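Local coordinates for protein esterase A (Caulobacter crescentus, PDB 5GKV) that is esterase A, a penicillin-binding protein homolog of the serine beta-lactamase family that probably hydrolyses esters through an active-site serine, at residues 90-95 with 196-201; 99-104 with 302-307. All coordinates share one frame; numbering follows the deposited sequence.

Interaction 1. Residues 90-95 with 196-201; sequences IARLVD and EDICEP
D197 faces R92 across the gap between helices 190-202 and 82-95, but the ion pair is a long one, with 3.9 Å from D197 OD2 to R92 NH1. The carboxylate oxygen lies at the edge of the guanidinium, in its plane, while the two flat groups are turned 73° apart, so a two-pronged pairing is not made. Each charge has a stronger partner nearby: D197 OD2 pairs with R188, and R92 NE donates to the carbonyl oxygen of L291.

Next in sequence, I198 supplies the apolar part. Its fully extended CG1 branch (chi2 -180°) carries CD1 out over one face of the guanidinium, 4.1 Å from R92 CD. An arginine suits this place because its methylenes can pack against a branched aliphatic side chain while its charged end reaches past toward an acid; the bend at chi3 (81°) turns the guanidinium so that NH1 comes nearest D197.

Helix 190-202, kinked at P201, thus meets helix 82-95 through two consecutive residues, one acidic and one aliphatic. The whole is a partly buried helix-to-helix contact in the helical region of the serine beta-lactamase fold.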
loop_
_atom_site.group_PDB
_atom_site.type_symbol
_atom_site.label_atom_id
_atom_site.label_comp_id
_atom_site.label_asym_id
_atom_site.label_seq_id
_atom_site.Cartn_x
_atom_site.Cartn_y
_atom_site.Cartn_z
ATOM N N ILE A 90 4.302 -3.992 10.820
ATOM C CA ILE A 90 3.591 -4.413 12.026
ATOM C C ILE A 90 3.669 -5.927 12.183
ATOM O O ILE A 90 3.931 -6.438 13.280
ATOM C CB ILE A 90 2.123 -3.926 12.008
ATOM C CG1 ILE A 90 2.035 -2.398 12.165
ATOM C CG2 ILE A 90 1.323 -4.624 13.098
ATOM C CD1 ILE A 90 2.493 -1.871 13.522
ATOM N N ALA A 91 3.425 -6.667 11.089
ATOM C CA ALA A 91 3.459 -8.127 11.140
ATOM C C ALA A 91 4.780 -8.639 11.705
ATOM O O ALA A 91 4.809 -9.647 12.429
ATOM C CB ALA A 91 3.242 -8.714 9.742
ATOM N N ARG A 92 5.881 -7.961 11.374
ATOM C CA ARG A 92 7.187 -8.327 11.930
ATOM C C ARG A 92 7.241 -8.128 13.447
ATOM O O ARG A 92 7.744 -8.997 14.171
ATOM C CB ARG A 92 8.289 -7.527 11.234
ATOM C CG ARG A 92 8.596 -8.025 9.807
ATOM C CD ARG A 92 9.714 -7.210 9.155
ATOM N NE ARG A 92 11.070 -7.611 9.559
ATOM C CZ ARG A 92 11.976 -6.796 10.096
ATOM N NH1 ARG A 92 11.686 -5.525 10.317
ATOM N NH2 ARG A 92 13.175 -7.252 10.422
ATOM N N LEU A 93 6.756 -6.980 13.949
ATOM C CA LEU A 93 6.725 -6.770 15.403
ATOM C C LEU A 93 5.939 -7.859 16.110
ATOM O O LEU A 93 6.340 -8.324 17.186
ATOM C CB LEU A 93 6.111 -5.424 15.767
ATOM C CG LEU A 93 6.860 -4.157 15.424
ATOM C CD1 LEU A 93 6.056 -2.957 15.946
ATOM C CD2 LEU A 93 8.245 -4.201 16.058
ATOM N N VAL A 94 4.787 -8.240 15.553
ATOM C CA VAL A 94 3.988 -9.289 16.178
ATOM C C VAL A 94 4.740 -10.615 16.135
ATOM O O VAL A 94 4.853 -11.326 17.148
ATOM C CB VAL A 94 2.607 -9.386 15.504
ATOM C CG1 VAL A 94 1.833 -10.571 16.041
ATOM C CG2 VAL A 94 1.822 -8.106 15.756
ATOM N N ASP A 95 5.280 -10.957 14.966
ATOM C CA ASP A 95 6.022 -12.207 14.814
ATOM C C ASP A 95 7.194 -12.285 15.779
ATOM O O ASP A 95 7.528 -13.373 16.260
ATOM C CB ASP A 95 6.525 -12.346 13.373
ATOM C CG ASP A 95 7.178 -13.705 13.094
ATOM O OD1 ASP A 95 6.604 -14.752 13.471
ATOM O OD2 ASP A 95 8.271 -13.721 12.480
ATOM N N GLU A 196 16.583 0.765 7.704
ATOM C CA GLU A 196 17.702 0.149 8.420
ATOM C C GLU A 196 17.646 -1.371 8.362
ATOM O O GLU A 196 18.678 -2.028 8.188
ATOM C CB GLU A 196 17.712 0.603 9.885
ATOM C CG GLU A 196 18.155 2.029 10.084
ATOM C CD GLU A 196 18.164 2.435 11.548
ATOM O OE1 GLU A 196 17.633 1.671 12.388
ATOM O OE2 GLU A 196 18.696 3.522 11.850
ATOM N N ASP A 197 16.459 -1.951 8.528
ATOM C CA ASP A 197 16.337 -3.392 8.692
ATOM C C ASP A 197 16.108 -4.136 7.385
ATOM O O ASP A 197 16.369 -5.347 7.324
ATOM C CB ASP A 197 15.185 -3.734 9.649
ATOM C CG ASP A 197 15.457 -3.305 11.098
ATOM O OD1 ASP A 197 16.559 -2.802 11.409
ATOM O OD2 ASP A 197 14.544 -3.457 11.927
ATOM N N ILE A 198 15.621 -3.462 6.344
ATOM C CA ILE A 198 15.179 -4.174 5.146
ATOM C C ILE A 198 15.802 -3.587 3.885
ATOM O O ILE A 198 16.499 -4.293 3.146
ATOM C CB ILE A 198 13.641 -4.176 5.044
ATOM C CG1 ILE A 198 13.032 -4.904 6.258
ATOM C CG2 ILE A 198 13.201 -4.802 3.726
ATOM C CD1 ILE A 198 11.491 -4.968 6.257
ATOM N N CYS A 199 15.569 -2.296 3.631
ATOM C CA CYS A 199 15.907 -1.748 2.315
ATOM C C CYS A 199 17.403 -1.521 2.142
ATOM O O CYS A 199 17.958 -1.857 1.090
ATOM C CB CYS A 199 15.125 -0.461 2.070
ATOM S SG CYS A 199 13.352 -0.869 1.961
ATOM N N GLU A 200 18.080 -0.972 3.150
ATOM C CA GLU A 200 19.535 -0.860 3.036
ATOM C C GLU A 200 20.213 -2.223 2.954
ATOM O O GLU A 200 20.983 -2.440 2.006
ATOM C CB GLU A 200 20.090 0.011 4.171
ATOM C CG GLU A 200 20.020 1.508 3.863
ATOM C CD GLU A 200 20.369 2.401 5.054
ATOM O OE1 GLU A 200 20.714 1.870 6.138
ATOM O OE2 GLU A 200 20.287 3.643 4.903
ATOM N N PRO A 201 19.971 -3.183 3.850
ATOM C CA PRO A 201 20.693 -4.464 3.731
ATOM C C PRO A 201 20.391 -5.221 2.459
ATOM O O PRO A 201 21.287 -5.879 1.916
ATOM C CB PRO A 201 20.223 -5.258 4.960
ATOM C CG PRO A 201 19.677 -4.258 5.886
ATOM C CD PRO A 201 19.141 -3.141 5.067
#

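Interaction 2. Residues 99-104 with 302-307; sequences LAYDQA and AERLRG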
loop_
_atom_site.group_PDB
_atom_site.type_symbol
_atom_site.label_atom_id
_atom_site.label_comp_id
_atom_site.label_asym_id
_atom_site.label_seq_id
_atom_site.Cartn_x
_atom_site.Cartn_y
_atom_site.Cartn_z
ATOM N N LEU A 99 4.538 -7.433 20.237
ATOM C CA LEU A 99 3.197 -6.903 20.023
ATOM C C LEU A 99 2.340 -8.099 19.671
ATOM O O LEU A 99 2.856 -9.097 19.166
ATOM C CB LEU A 99 3.182 -5.863 18.886
ATOM C CG LEU A 99 1.910 -5.063 18.570
ATOM C CD1 LEU A 99 1.634 -4.072 19.683
ATOM C CD2 LEU A 99 2.054 -4.340 17.216
ATOM N N ALA A 100 1.048 -8.014 19.967
ATOM C CA ALA A 100 0.118 -9.080 19.624
ATOM C C ALA A 100 -1.050 -8.467 18.874
ATOM O O ALA A 100 -1.452 -7.340 19.170
ATOM C CB ALA A 100 -0.380 -9.836 20.864
ATOM N N TYR A 101 -1.567 -9.199 17.882
ATOM C CA TYR A 101 -2.660 -8.663 17.073
ATOM C C TYR A 101 -3.913 -8.429 17.903
ATOM O O TYR A 101 -4.698 -7.528 17.594
ATOM C CB TYR A 101 -2.969 -9.597 15.906
ATOM C CG TYR A 101 -2.073 -9.374 14.696
ATOM C CD1 TYR A 101 -1.953 -8.114 14.132
ATOM C CD2 TYR A 101 -1.365 -10.424 14.120
ATOM C CE1 TYR A 101 -1.147 -7.891 13.038
ATOM C CE2 TYR A 101 -0.533 -10.212 12.999
ATOM C CZ TYR A 101 -0.444 -8.941 12.470
ATOM O OH TYR A 101 0.343 -8.683 11.386
ATOM N N ASP A 102 -4.132 -9.215 18.956
ATOM C CA ASP A 102 -5.326 -9.026 19.773
ATOM C C ASP A 102 -5.055 -8.170 21.007
ATOM O O ASP A 102 -5.899 -8.096 21.905
ATOM C CB ASP A 102 -5.928 -10.385 20.159
ATOM C CG ASP A 102 -4.998 -11.220 21.033
ATOM O OD1 ASP A 102 -3.831 -10.816 21.252
ATOM O OD2 ASP A 102 -5.443 -12.292 21.496
ATOM N N GLN A 103 -3.894 -7.529 21.061
ATOM C CA GLN A 103 -3.556 -6.584 22.113
ATOM C C GLN A 103 -4.287 -5.264 21.890
ATOM O O GLN A 103 -4.390 -4.783 20.761
ATOM C CB GLN A 103 -2.040 -6.367 22.118
ATOM C CG GLN A 103 -1.479 -5.459 23.171
ATOM C CD GLN A 103 0.032 -5.490 23.144
ATOM O OE1 GLN A 103 0.632 -6.169 22.300
ATOM N NE2 GLN A 103 0.660 -4.759 24.057
ATOM N N ALA A 104 -4.803 -4.685 22.976
ATOM C CA ALA A 104 -5.436 -3.372 22.903
ATOM C C ALA A 104 -4.432 -2.310 22.477
ATOM O O ALA A 104 -3.323 -2.222 23.024
ATOM C CB ALA A 104 -6.053 -2.999 24.257
ATOM N N ALA A 302 -4.531 -13.526 7.684
ATOM C CA ALA A 302 -5.816 -14.182 7.919
ATOM C C ALA A 302 -6.951 -13.172 7.859
ATOM O O ALA A 302 -6.817 -12.030 8.309
ATOM C CB ALA A 302 -5.826 -14.883 9.279
ATOM N N GLU A 303 -8.074 -13.599 7.289
ATOM C CA GLU A 303 -9.244 -12.740 7.191
ATOM C C GLU A 303 -9.717 -12.305 8.570
ATOM O O GLU A 303 -10.028 -13.139 9.422
ATOM C CB GLU A 303 -10.377 -13.461 6.467
ATOM C CG GLU A 303 -11.602 -12.583 6.305
ATOM C CD GLU A 303 -12.693 -13.267 5.507
ATOM O OE1 GLU A 303 -13.516 -13.971 6.119
ATOM O OE2 GLU A 303 -12.714 -13.107 4.268
ATOM N N ARG A 304 -9.784 -10.996 8.775
ATOM C CA ARG A 304 -10.395 -10.422 9.965
ATOM C C ARG A 304 -11.893 -10.241 9.787
ATOM O O ARG A 304 -12.675 -10.570 10.691
ATOM C CB ARG A 304 -9.740 -9.078 10.292
ATOM C CG ARG A 304 -8.588 -9.164 11.292
ATOM C CD ARG A 304 -7.617 -10.261 10.929
ATOM N NE ARG A 304 -6.508 -10.376 11.876
ATOM C CZ ARG A 304 -5.309 -10.853 11.562
ATOM N NH1 ARG A 304 -5.047 -11.252 10.308
ATOM N NH2 ARG A 304 -4.369 -10.931 12.502
ATOM N N LEU A 305 -12.303 -9.717 8.633
ATOM C CA LEU A 305 -13.714 -9.593 8.304
ATOM C C LEU A 305 -13.846 -9.386 6.803
ATOM O O LEU A 305 -12.876 -9.046 6.113
ATOM C CB LEU A 305 -14.385 -8.450 9.061
ATOM C CG LEU A 305 -14.225 -7.032 8.534
ATOM C CD1 LEU A 305 -15.255 -6.129 9.232
ATOM C CD2 LEU A 305 -12.799 -6.517 8.725
ATOM N N ARG A 306 -15.075 -9.576 6.317
ATOM C CA ARG A 306 -15.380 -9.504 4.896
ATOM C C ARG A 306 -16.794 -8.975 4.710
ATOM O O ARG A 306 -17.695 -9.318 5.477
ATOM C CB ARG A 306 -15.232 -10.879 4.239
ATOM C CG ARG A 306 -15.657 -10.903 2.789
ATOM C CD ARG A 306 -15.431 -12.258 2.173
ATOM N NE ARG A 306 -16.194 -12.389 0.938
ATOM C CZ ARG A 306 -16.089 -13.411 0.101
ATOM N NH1 ARG A 306 -15.228 -14.385 0.356
ATOM N NH2 ARG A 306 -16.837 -13.446 -0.998
ATOM N N GLY A 307 -16.979 -8.149 3.699
ATOM C CA GLY A 307 -18.277 -7.565 3.423
ATOM C C GLY A 307 -18.098 -6.228 2.739
ATOM O O GLY A 307 -16.981 -5.804 2.429
#
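NH1 of R304, the arginine whose guanidinium stands over Y101, is gripped by two carbonyl oxygens at the end of helix 294-301. One is A302 O, 2.8 Å from R304 NH1, reached with an N-H...O angle of 149° and with the donor tilted from the carbonyl plane; the other is the oxygen of A299. NE pairs with the carboxylate of E123, and NH2 is also hydrogen-bonded outside the two segments, so the rotation of the group is fixed from all three nitrogens.

So held, the guanidinium presents NH2 to one face of the Y101 ring. This nitrogen sits toward the rim, 3.4 Å from Y101 CD2 and 3.5 Å from Y101 CG. The ring and guanidinium planes are 74° apart, a steep approach rather than a stack, yet R304 CZ lies 4.8 Å from the ring centroid and close to its normal: a cation-pi contact. Arginine suits the place because its planar cation can spend its N-H groups on hydrogen bonds and still bring charge to an aromatic face. The bend at chi2 (48°) turns the chain back toward A302.

Y101 is the second residue of a type I beta turn from A100 to Q103. Q103 N donates to A100 O at 3.1 Å, and the side-chain oxygen Q103 OE1 accepts from A100 N at 3.0 Å, so glutamine ties the turn a second time.

Y101 thus lies among helices 82-95, 122-126 and 294-301, while the backbone of R304 bonds to W318 at the end of strand 315-318.

Overall arrangement
Helix 82-95 joins the two contacts, whose centres are 19 Å apart. R92 of interaction 1 reaches from it toward helix 190-202, whereas A91 and V94 receive the tyrosine of interaction 2: A91 CA lies 3.2 Å from Y101 OH, and V94 CG1 lies 3.7 Å from Y101 CD2. Small and branched aliphatic residues here suit a broad ring. Along the chain the segments alternate, so the two pairings cross in sequence within one beta-lactamase-type domain. The same helix starts close to the Ser-X-X-Lys sequence that in this family provides the nucleophilic serine; both contacts gather near its other end, away from that serine.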